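Local structure of adhesion and penetration protein autotransporter (Haemophilus influenzae, 3SYJ) at residues Leu267-Tyr272 with Asn336-Tyr341; Val641-Ser646 with Ile695-Lys700; Gln809-Asn814 with Gly857-Gln862. The protein is probably a serine protease that promotes adherence to and invasion of host cells, and its secreted passenger domain self-associates to aggregate bacteria. One frame throughout, in Å; residues are numbered along the deposited sequence.

Contact 1: residues Leu267-Tyr272 with Asn336-Tyr341; sequences LHTSLY and NGETLY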
loop_
_atom_site.group_PDB
_atom_site.type_symbol
_atom_site.label_atom_id
_atom_site.label_comp_id
_atom_site.label_asym_id
_atom_site.label_seq_id
_atom_site.Cartn_x
_atom_site.Cartn_y
_atom_site.Cartn_z
ATOM N N LEU A 267 51.758 -52.545 -3.494
ATOM C CA LEU A 267 50.996 -52.320 -2.270
ATOM C C LEU A 267 50.637 -53.659 -1.649
ATOM O O LEU A 267 49.611 -54.254 -1.987
ATOM C CB LEU A 267 49.726 -51.508 -2.562
ATOM C CG LEU A 267 48.720 -51.254 -1.429
ATOM C CD1 LEU A 267 49.416 -51.087 -0.084
ATOM C CD2 LEU A 267 47.813 -50.046 -1.727
ATOM N N HIS A 268 51.490 -54.124 -0.739
ATOM C CA HIS A 268 51.358 -55.454 -0.153
ATOM C C HIS A 268 51.494 -55.448 1.375
ATOM O O HIS A 268 51.325 -56.478 2.026
ATOM C CB HIS A 268 52.400 -56.396 -0.768
ATOM C CG HIS A 268 53.813 -55.932 -0.584
ATOM N ND1 HIS A 268 54.362 -54.906 -1.325
ATOM C CD2 HIS A 268 54.788 -56.350 0.262
ATOM C CE1 HIS A 268 55.615 -54.713 -0.945
ATOM N NE2 HIS A 268 55.897 -55.576 0.015
ATOM N N THR A 269 51.802 -54.293 1.946
ATOM C CA THR A 269 51.971 -54.193 3.388
ATOM C C THR A 269 50.761 -53.517 4.030
ATOM O O THR A 269 50.550 -52.313 3.854
ATOM C CB THR A 269 53.270 -53.427 3.756
ATOM O OG1 THR A 269 54.414 -54.160 3.299
ATOM C CG2 THR A 269 53.380 -53.237 5.254
ATOM N N SER A 270 49.964 -54.296 4.762
ATOM C CA SER A 270 48.823 -53.767 5.508
ATOM C C SER A 270 49.106 -53.775 7.001
ATOM O O SER A 270 49.375 -54.820 7.589
ATOM C CB SER A 270 47.558 -54.584 5.250
ATOM O OG SER A 270 46.969 -54.240 4.013
ATOM N N LEU A 271 49.036 -52.606 7.616
ATOM C CA LEU A 271 49.246 -52.506 9.045
ATOM C C LEU A 271 47.898 -52.448 9.733
ATOM O O LEU A 271 47.034 -51.645 9.373
ATOM C CB LEU A 271 50.113 -51.295 9.355
ATOM C CG LEU A 271 51.412 -51.526 8.577
ATOM C CD1 LEU A 271 51.770 -50.363 7.673
ATOM C CD2 LEU A 271 52.557 -51.906 9.501
ATOM N N TYR A 272 47.711 -53.335 10.700
ATOM C CA TYR A 272 46.429 -53.476 11.362
ATOM C C TYR A 272 46.601 -54.083 12.746
ATOM O O TYR A 272 47.397 -55.005 12.943
ATOM C CB TYR A 272 45.500 -54.347 10.520
ATOM C CG TYR A 272 44.160 -54.599 11.154
ATOM C CD1 TYR A 272 43.293 -53.550 11.423
ATOM C CD2 TYR A 272 43.752 -55.889 11.476
ATOM C CE1 TYR A 272 42.057 -53.772 12.001
ATOM C CE2 TYR A 272 42.518 -56.122 12.049
ATOM C CZ TYR A 272 41.673 -55.055 12.311
ATOM O OH TYR A 272 40.439 -55.274 12.888
ATOM N N ASN A 336 61.335 -47.842 -6.113
ATOM C CA ASN A 336 61.713 -48.757 -5.038
ATOM C C ASN A 336 60.753 -48.690 -3.854
ATOM O O ASN A 336 60.538 -49.684 -3.161
ATOM C CB ASN A 336 63.153 -48.505 -4.570
ATOM C CG ASN A 336 63.714 -49.671 -3.775
ATOM O OD1 ASN A 336 63.958 -49.556 -2.570
ATOM N ND2 ASN A 336 63.898 -50.811 -4.440
ATOM N N GLY A 337 60.167 -47.515 -3.640
ATOM C CA GLY A 337 59.231 -47.312 -2.548
ATOM C C GLY A 337 57.931 -48.073 -2.717
ATOM O O GLY A 337 57.332 -48.071 -3.790
ATOM N N GLU A 338 57.493 -48.737 -1.653
ATOM C CA GLU A 338 56.203 -49.413 -1.661
ATOM C C GLU A 338 55.121 -48.545 -1.011
ATOM O O GLU A 338 55.410 -47.666 -0.200
ATOM C CB GLU A 338 56.293 -50.765 -0.951
ATOM C CG GLU A 338 56.726 -50.686 0.512
ATOM C CD GLU A 338 56.699 -52.038 1.205
ATOM O OE1 GLU A 338 55.601 -52.613 1.344
ATOM O OE2 GLU A 338 57.774 -52.528 1.616
ATOM N N THR A 339 53.875 -48.791 -1.383
ATOM C CA THR A 339 52.750 -48.078 -0.797
ATOM C C THR A 339 52.290 -48.801 0.470
ATOM O O THR A 339 52.315 -50.027 0.536
ATOM C CB THR A 339 51.610 -47.941 -1.822
ATOM O OG1 THR A 339 52.011 -47.004 -2.828
ATOM C CG2 THR A 339 50.322 -47.457 -1.164
ATOM N N LEU A 340 51.900 -48.043 1.489
ATOM C CA LEU A 340 51.539 -48.642 2.768
ATOM C C LEU A 340 50.070 -48.422 3.055
ATOM O O LEU A 340 49.508 -47.397 2.677
ATOM C CB LEU A 340 52.369 -48.045 3.898
ATOM C CG LEU A 340 53.882 -48.184 3.780
ATOM C CD1 LEU A 340 54.541 -47.260 4.791
ATOM C CD2 LEU A 340 54.333 -49.629 3.973
ATOM N N TYR A 341 49.455 -49.388 3.725
ATOM C CA TYR A 341 48.035 -49.311 4.047
ATOM C C TYR A 341 47.837 -49.492 5.545
ATOM O O TYR A 341 48.179 -50.533 6.104
ATOM C CB TYR A 341 47.233 -50.363 3.266
ATOM C CG TYR A 341 45.744 -50.353 3.556
ATOM C CD1 TYR A 341 44.906 -49.406 2.976
ATOM C CD2 TYR A 341 45.172 -51.296 4.405
ATOM C CE1 TYR A 341 43.540 -49.393 3.243
ATOM C CE2 TYR A 341 43.811 -51.295 4.675
ATOM C CZ TYR A 341 43.000 -50.340 4.095
ATOM O OH TYR A 341 41.644 -50.338 4.363
HETATM O O HOH W 1 53.232 -52.493 0.340
HETATM O O HOH W 2 58.337 -54.916 1.985
#
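Glu338 reaches across to Thr269 and His268 from the loop that leads into strand 340-343. Its CG sits between the backbone N and the carbonyl carbon (chi1 60°), and from there the extended chain carries the carboxylate over the other segment. Thr269 OG1 donates a hydrogen bond of 2.8 Å to Glu338 OE1, meeting it on the syn side and 25° out of the carboxylate plane. Glu338 OE1 also lies over one face of the His268 ring, 3.1 Å from His268 CE1, with ring and carboxylate planes only 19° apart. A glutamate suits this buried place because several donors probably stabilise its charge: a water held by His268 N also donates to Glu338 OE1 and Thr339 O, and Glu338 OE2 accepts from Thr305 N.

Thr339 turns its methyl to Leu267, Thr339 CG2 standing 3.6 Å from Leu267 CD2, while its hydroxyl is engaged by Gly362 N. Toward Ser270 and Tyr341 the chains pair as parallel strands, the first pair of the nine-stranded parallel sheet that forms one face of the right-handed beta-helix of the passenger domain. Leu340 lays its CD2 beside Thr269 CG2, the two side chains pointing the same way and bringing two apolar groups into contact.

Tyr341 uses both backbone polar atoms. Its N donates to Thr269 O at 3.1 Å, and its O accepts from Leu271 N at 2.7 Å with an almost straight N-H. On the face it shares with Ser270, the phenol ring extends anti to the backbone N, bringing Tyr341 CD2 within 3.5 Å of Ser270 OG.

Contact 2: residues Val641-Ser646 with Ile695-Lys700; sequences VSRNVS and INSIPK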
loop_
_atom_site.group_PDB
_atom_site.type_symbol
_atom_site.label_atom_id
_atom_site.label_comp_id
_atom_site.label_asym_id
_atom_site.label_seq_id
_atom_site.Cartn_x
_atom_site.Cartn_y
_atom_site.Cartn_z
ATOM N N VAL A 641 26.332 -4.347 -14.420
ATOM C CA VAL A 641 25.735 -5.655 -14.678
ATOM C C VAL A 641 25.580 -5.805 -16.187
ATOM O O VAL A 641 24.791 -5.094 -16.813
ATOM C CB VAL A 641 24.376 -5.813 -13.981
ATOM C CG1 VAL A 641 23.841 -7.227 -14.164
ATOM C CG2 VAL A 641 24.498 -5.466 -12.498
ATOM N N SER A 642 26.347 -6.727 -16.765
ATOM C CA SER A 642 26.533 -6.787 -18.212
ATOM C C SER A 642 25.757 -7.976 -18.772
ATOM O O SER A 642 24.854 -8.498 -18.117
ATOM C CB SER A 642 28.011 -7.038 -18.547
ATOM O OG SER A 642 28.280 -6.819 -19.922
ATOM N N ARG A 643 26.109 -8.400 -19.984
ATOM C CA ARG A 643 25.278 -9.295 -20.788
ATOM C C ARG A 643 25.251 -10.705 -20.227
ATOM O O ARG A 643 26.185 -11.128 -19.549
ATOM C CB ARG A 643 25.750 -9.326 -22.244
ATOM C CG ARG A 643 27.235 -9.650 -22.433
ATOM C CD ARG A 643 27.558 -9.931 -23.902
ATOM N NE ARG A 643 26.884 -11.139 -24.370
ATOM C CZ ARG A 643 27.056 -11.681 -25.572
ATOM N NH1 ARG A 643 27.890 -11.125 -26.447
ATOM N NH2 ARG A 643 26.389 -12.783 -25.901
ATOM N N ASN A 644 24.176 -11.424 -20.530
ATOM C CA ASN A 644 23.984 -12.795 -20.071
ATOM C C ASN A 644 23.997 -12.951 -18.549
ATOM O O ASN A 644 24.562 -13.903 -18.002
ATOM C CB ASN A 644 24.962 -13.751 -20.757
ATOM C CG ASN A 644 24.787 -13.767 -22.272
ATOM O OD1 ASN A 644 25.513 -13.080 -22.991
ATOM N ND2 ASN A 644 23.802 -14.533 -22.761
ATOM N N VAL A 645 23.362 -12.004 -17.873
ATOM C CA VAL A 645 23.031 -12.164 -16.470
ATOM C C VAL A 645 21.523 -12.351 -16.414
ATOM O O VAL A 645 20.760 -11.429 -16.714
ATOM C CB VAL A 645 23.427 -10.937 -15.629
ATOM C CG1 VAL A 645 23.000 -11.135 -14.185
ATOM C CG2 VAL A 645 24.933 -10.677 -15.723
ATOM N N SER A 646 21.097 -13.560 -16.062
ATOM C CA SER A 646 19.679 -13.877 -16.027
ATOM C C SER A 646 18.988 -13.044 -14.969
ATOM O O SER A 646 17.900 -12.516 -15.186
ATOM C CB SER A 646 19.468 -15.359 -15.734
ATOM O OG SER A 646 19.838 -16.144 -16.847
ATOM N N ILE A 695 21.703 -10.537 -30.323
ATOM C CA ILE A 695 20.721 -9.768 -29.574
ATOM C C ILE A 695 19.640 -10.664 -28.994
ATOM O O ILE A 695 19.242 -10.507 -27.835
ATOM C CB ILE A 695 20.075 -8.678 -30.452
ATOM C CG1 ILE A 695 21.079 -7.558 -30.722
ATOM C CG2 ILE A 695 18.816 -8.118 -29.800
ATOM C CD1 ILE A 695 20.721 -6.709 -31.911
ATOM N N ASN A 696 19.170 -11.611 -29.795
ATOM C CA ASN A 696 18.087 -12.488 -29.363
ATOM C C ASN A 696 18.541 -13.510 -28.334
ATOM O O ASN A 696 17.714 -14.110 -27.655
ATOM C CB ASN A 696 17.450 -13.211 -30.557
ATOM C CG ASN A 696 16.588 -12.293 -31.409
ATOM O OD1 ASN A 696 16.035 -11.300 -30.925
ATOM N ND2 ASN A 696 16.464 -12.629 -32.688
ATOM N N SER A 697 19.852 -13.715 -28.226
ATOM C CA SER A 697 20.385 -14.716 -27.312
ATOM C C SER A 697 20.600 -14.141 -25.913
ATOM O O SER A 697 20.766 -14.879 -24.950
ATOM C CB SER A 697 21.698 -15.288 -27.842
ATOM O OG SER A 697 22.781 -14.452 -27.475
ATOM N N ILE A 698 20.592 -12.822 -25.800
ATOM C CA ILE A 698 20.814 -12.188 -24.511
ATOM C C ILE A 698 19.518 -11.989 -23.713
ATOM O O ILE A 698 18.584 -11.336 -24.181
ATOM C CB ILE A 698 21.544 -10.850 -24.681
ATOM C CG1 ILE A 698 22.866 -11.072 -25.422
ATOM C CG2 ILE A 698 21.755 -10.192 -23.324
ATOM C CD1 ILE A 698 23.635 -9.812 -25.736
ATOM N N PRO A 699 19.460 -12.558 -22.496
ATOM C CA PRO A 699 18.287 -12.443 -21.623
ATOM C C PRO A 699 18.127 -11.035 -21.065
ATOM O O PRO A 699 19.123 -10.327 -20.911
ATOM C CB PRO A 699 18.619 -13.409 -20.477
ATOM C CG PRO A 699 20.110 -13.435 -20.464
ATOM C CD PRO A 699 20.455 -13.478 -21.918
ATOM N N LYS A 700 16.890 -10.638 -20.784
ATOM C CA LYS A 700 16.628 -9.382 -20.098
ATOM C C LYS A 700 16.859 -9.585 -18.604
ATOM O O LYS A 700 16.122 -10.317 -17.945
ATOM C CB LYS A 700 15.189 -8.922 -20.334
ATOM C CG LYS A 700 14.902 -8.459 -21.748
ATOM C CD LYS A 700 13.507 -7.871 -21.870
ATOM C CE LYS A 700 13.115 -7.677 -23.335
ATOM N NZ LYS A 700 11.709 -7.186 -23.466
HETATM O O HOH W 3 24.451 -15.382 -25.560
HETATM O O HOH W 4 21.731 -10.089 -19.957
HETATM O O HOH W 5 16.105 -13.398 -17.599
#
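The bend at Arg643 and Asn644 meets Ile698 and Pro699 in a side-chain contact bridged by water, with no direct hydrogen bond between the segments; it lies where a short helix, 692-697, gives way to the next solenoid strand. Ile698 CD1 rests over one face of the Arg643 guanidinium, 3.7 Å above its plane and offset toward the rim. An isoleucine fits here because the Ile698 and Arg643 side chains cross at about a right angle, which sets CD1 over the guanidinium face, and its CG1, anti to its own carbonyl carbon (chi1 -57°), carries that methyl to the arginine.

Asn644 holds the guanidinium from its edge. Arg643 NE donates to Asn644 OD1 at 2.7 Å, nearly in the guanidinium plane, and Arg643 NH2 adds a weak bond to the same oxygen. This restricts rotation of the head group, while Arg643 NH1 forms a salt bridge with Asp619 and Trp622 supplies a cation-pi partner. Both segments belong to the second beta-solenoid repeat region; the contact lies at the start of strand 645-654 and leads into its parallel neighbour, strand 701-709.

Asn644 also has positive phi (58°), a conformation asparagine tolerates better than most residues. The proline ring turns its CD to this amide, Pro699 CD lying 3.6 Å from Asn644 ND2, which donates to Asn624 OD1 and to a water. That water donates to Ser697 OG, which is also hydrogen-bonded to Val694 O. A second water links Val645 N to Pro699 O, and a third donates to both Ser646 O and Lys700 O, each at 3.1 Å.

Contact 3: residues Gln809-Asn814 with Gly857-Gln862; sequences QNLTLN and GKLSGQ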
loop_
_atom_site.group_PDB
_atom_site.type_symbol
_atom_site.label_atom_id
_atom_site.label_comp_id
_atom_site.label_asym_id
_atom_site.label_seq_id
_atom_site.Cartn_x
_atom_site.Cartn_y
_atom_site.Cartn_z
ATOM N N GLN A 809 3.498 20.404 -8.405
ATOM C CA GLN A 809 3.894 21.744 -8.141
ATOM C C GLN A 809 4.166 22.567 -9.374
ATOM O O GLN A 809 3.342 23.328 -9.805
ATOM C CB GLN A 809 5.168 21.720 -7.333
ATOM C CG GLN A 809 5.536 22.982 -6.658
ATOM C CD GLN A 809 4.429 23.600 -5.903
ATOM O OE1 GLN A 809 3.619 22.942 -5.295
ATOM N NE2 GLN A 809 4.405 24.873 -5.913
ATOM N N ASN A 810 5.328 22.389 -9.952
ATOM C CA ASN A 810 5.637 22.888 -11.264
ATOM C C ASN A 810 5.580 21.770 -12.278
ATOM O O ASN A 810 5.866 20.649 -11.972
ATOM C CB ASN A 810 6.991 23.581 -11.268
ATOM C CG ASN A 810 7.120 24.613 -10.165
ATOM O OD1 ASN A 810 6.401 25.585 -10.107
ATOM N ND2 ASN A 810 8.055 24.392 -9.299
ATOM N N LEU A 811 5.162 22.108 -13.479
ATOM C CA LEU A 811 5.013 21.174 -14.549
ATOM C C LEU A 811 5.392 21.862 -15.829
ATOM O O LEU A 811 4.950 22.931 -16.092
ATOM C CB LEU A 811 3.564 20.709 -14.621
ATOM C CG LEU A 811 3.060 19.970 -15.846
ATOM C CD1 LEU A 811 3.728 18.707 -15.995
ATOM C CD2 LEU A 811 1.569 19.772 -15.797
ATOM N N THR A 812 6.230 21.234 -16.623
ATOM C CA THR A 812 6.708 21.827 -17.863
ATOM C C THR A 812 6.390 20.918 -19.037
ATOM O O THR A 812 6.775 19.749 -19.043
ATOM C CB THR A 812 8.223 22.076 -17.811
ATOM O OG1 THR A 812 8.510 23.088 -16.839
ATOM C CG2 THR A 812 8.731 22.526 -19.170
ATOM N N LEU A 813 5.681 21.450 -20.025
ATOM C CA LEU A 813 5.330 20.671 -21.204
ATOM C C LEU A 813 6.160 21.097 -22.394
ATOM O O LEU A 813 6.515 22.264 -22.528
ATOM C CB LEU A 813 3.853 20.836 -21.548
ATOM C CG LEU A 813 2.885 20.231 -20.546
ATOM C CD1 LEU A 813 1.519 20.084 -21.183
ATOM C CD2 LEU A 813 3.415 18.888 -20.083
ATOM N N ASN A 814 6.457 20.141 -23.262
ATOM C CA ASN A 814 7.162 20.411 -24.502
ATOM C C ASN A 814 6.823 19.320 -25.497
ATOM O O ASN A 814 7.326 18.202 -25.391
ATOM C CB ASN A 814 8.671 20.467 -24.253
ATOM C CG ASN A 814 9.485 20.275 -25.524
ATOM O OD1 ASN A 814 8.980 20.443 -26.637
ATOM N ND2 ASN A 814 10.758 19.922 -25.362
ATOM N N GLY A 857 2.013 24.981 -8.571
ATOM C CA GLY A 857 3.138 25.846 -8.871
ATOM C C GLY A 857 3.028 26.428 -10.260
ATOM O O GLY A 857 1.936 26.771 -10.700
ATOM N N LYS A 858 4.155 26.531 -10.955
ATOM C CA LYS A 858 4.161 27.077 -12.308
ATOM C C LYS A 858 4.028 26.006 -13.387
ATOM O O LYS A 858 4.854 25.100 -13.480
ATOM C CB LYS A 858 5.428 27.901 -12.563
ATOM C CG LYS A 858 5.577 28.360 -14.014
ATOM C CD LYS A 858 6.890 29.094 -14.248
ATOM C CE LYS A 858 6.848 30.508 -13.690
ATOM N NZ LYS A 858 8.172 31.196 -13.801
ATOM N N LEU A 859 2.977 26.116 -14.192
ATOM C CA LEU A 859 2.884 25.356 -15.426
ATOM C C LEU A 859 3.495 26.233 -16.505
ATOM O O LEU A 859 3.375 27.456 -16.448
ATOM C CB LEU A 859 1.427 25.036 -15.767
ATOM C CG LEU A 859 1.131 24.773 -17.252
ATOM C CD1 LEU A 859 1.619 23.399 -17.682
ATOM C CD2 LEU A 859 -0.348 24.912 -17.538
ATOM N N SER A 860 4.166 25.618 -17.473
ATOM C CA SER A 860 4.795 26.368 -18.553
ATOM C C SER A 860 5.134 25.471 -19.734
ATOM O O SER A 860 5.153 24.244 -19.616
ATOM C CB SER A 860 6.057 27.079 -18.058
ATOM O OG SER A 860 7.030 26.149 -17.617
ATOM N N GLY A 861 5.396 26.097 -20.876
ATOM C CA GLY A 861 5.749 25.372 -22.082
ATOM C C GLY A 861 4.588 25.288 -23.049
ATOM O O GLY A 861 3.761 26.196 -23.121
ATOM N N GLN A 862 4.525 24.188 -23.791
ATOM C CA GLN A 862 3.463 23.975 -24.763
ATOM C C GLN A 862 3.170 22.483 -24.934
ATOM O O GLN A 862 4.058 21.643 -24.781
ATOM C CB GLN A 862 3.820 24.626 -26.108
ATOM C CG GLN A 862 4.795 23.840 -26.978
ATOM C CD GLN A 862 4.119 22.742 -27.793
ATOM O OE1 GLN A 862 2.900 22.746 -27.984
ATOM N NE2 GLN A 862 4.913 21.795 -28.276
HETATM O O HOH W 6 7.137 24.813 -15.100
#
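Backbone hydrogen bonds join Leu811 and Leu813 to Lys858, Ser860 and Gln862 in parallel register. Leu811 N donates to Lys858 O, Ser860 N to Leu811 O, and Leu813 N to Ser860 O at 2.9 Å. Gln862 N continues the series to Leu813 O at 3.0 Å, although it comes from above the carbonyl plane, 62° out of it, where the chain turns a corner. At that corner Gly861 takes a positive phi (103°), readily adopted by glycine, which has no side chain to run into Leu813 O.

One side chain joins this pattern: Asn810 OD1 accepts from Lys858 N at 2.6 Å on a lone pair, the N-H nearly straight at 170°. Asparagine is short enough to act like a backbone carbonyl here. On the face of Thr812 and Ser860, one water sits 2.8 Å from Thr812 OG1 and 2.9 Å from Ser860 OG and also donates to Lys858 O, so small hydroxyls suit the site.

Apolar contact occupies the other face, where Leu811 CD2 and Leu859 CD1 lie side by side at 4.1 Å.

Strand 792-796 pairs with 810-813 in the preceding turn of the beta-helix, while Tyr889 of strand 887-895 and Ile818 of strand 816-819 pack against the leucines.

The three contacts follow one another along the chain, each closed before the next begins, and track the length of the beta-helix. Contact 1 holds the first two strands of the nine-stranded parallel sheet, contact 2 lies in the second beta-solenoid repeat region, and contact 3 in the pertactin-like region near the end of the modelled chain. Centres of contacts 1 and 2 are 56 Å apart, those of 2 and 3 are 39 Å apart, and contacts 1 and 3, 90 Å apart, lie on opposite sides of the chain's centre. None touches another. Each joins segments 43 to 64 residues apart in sequence, so contacts between turns lengthen the passenger domain, consistent with its role in adhesion.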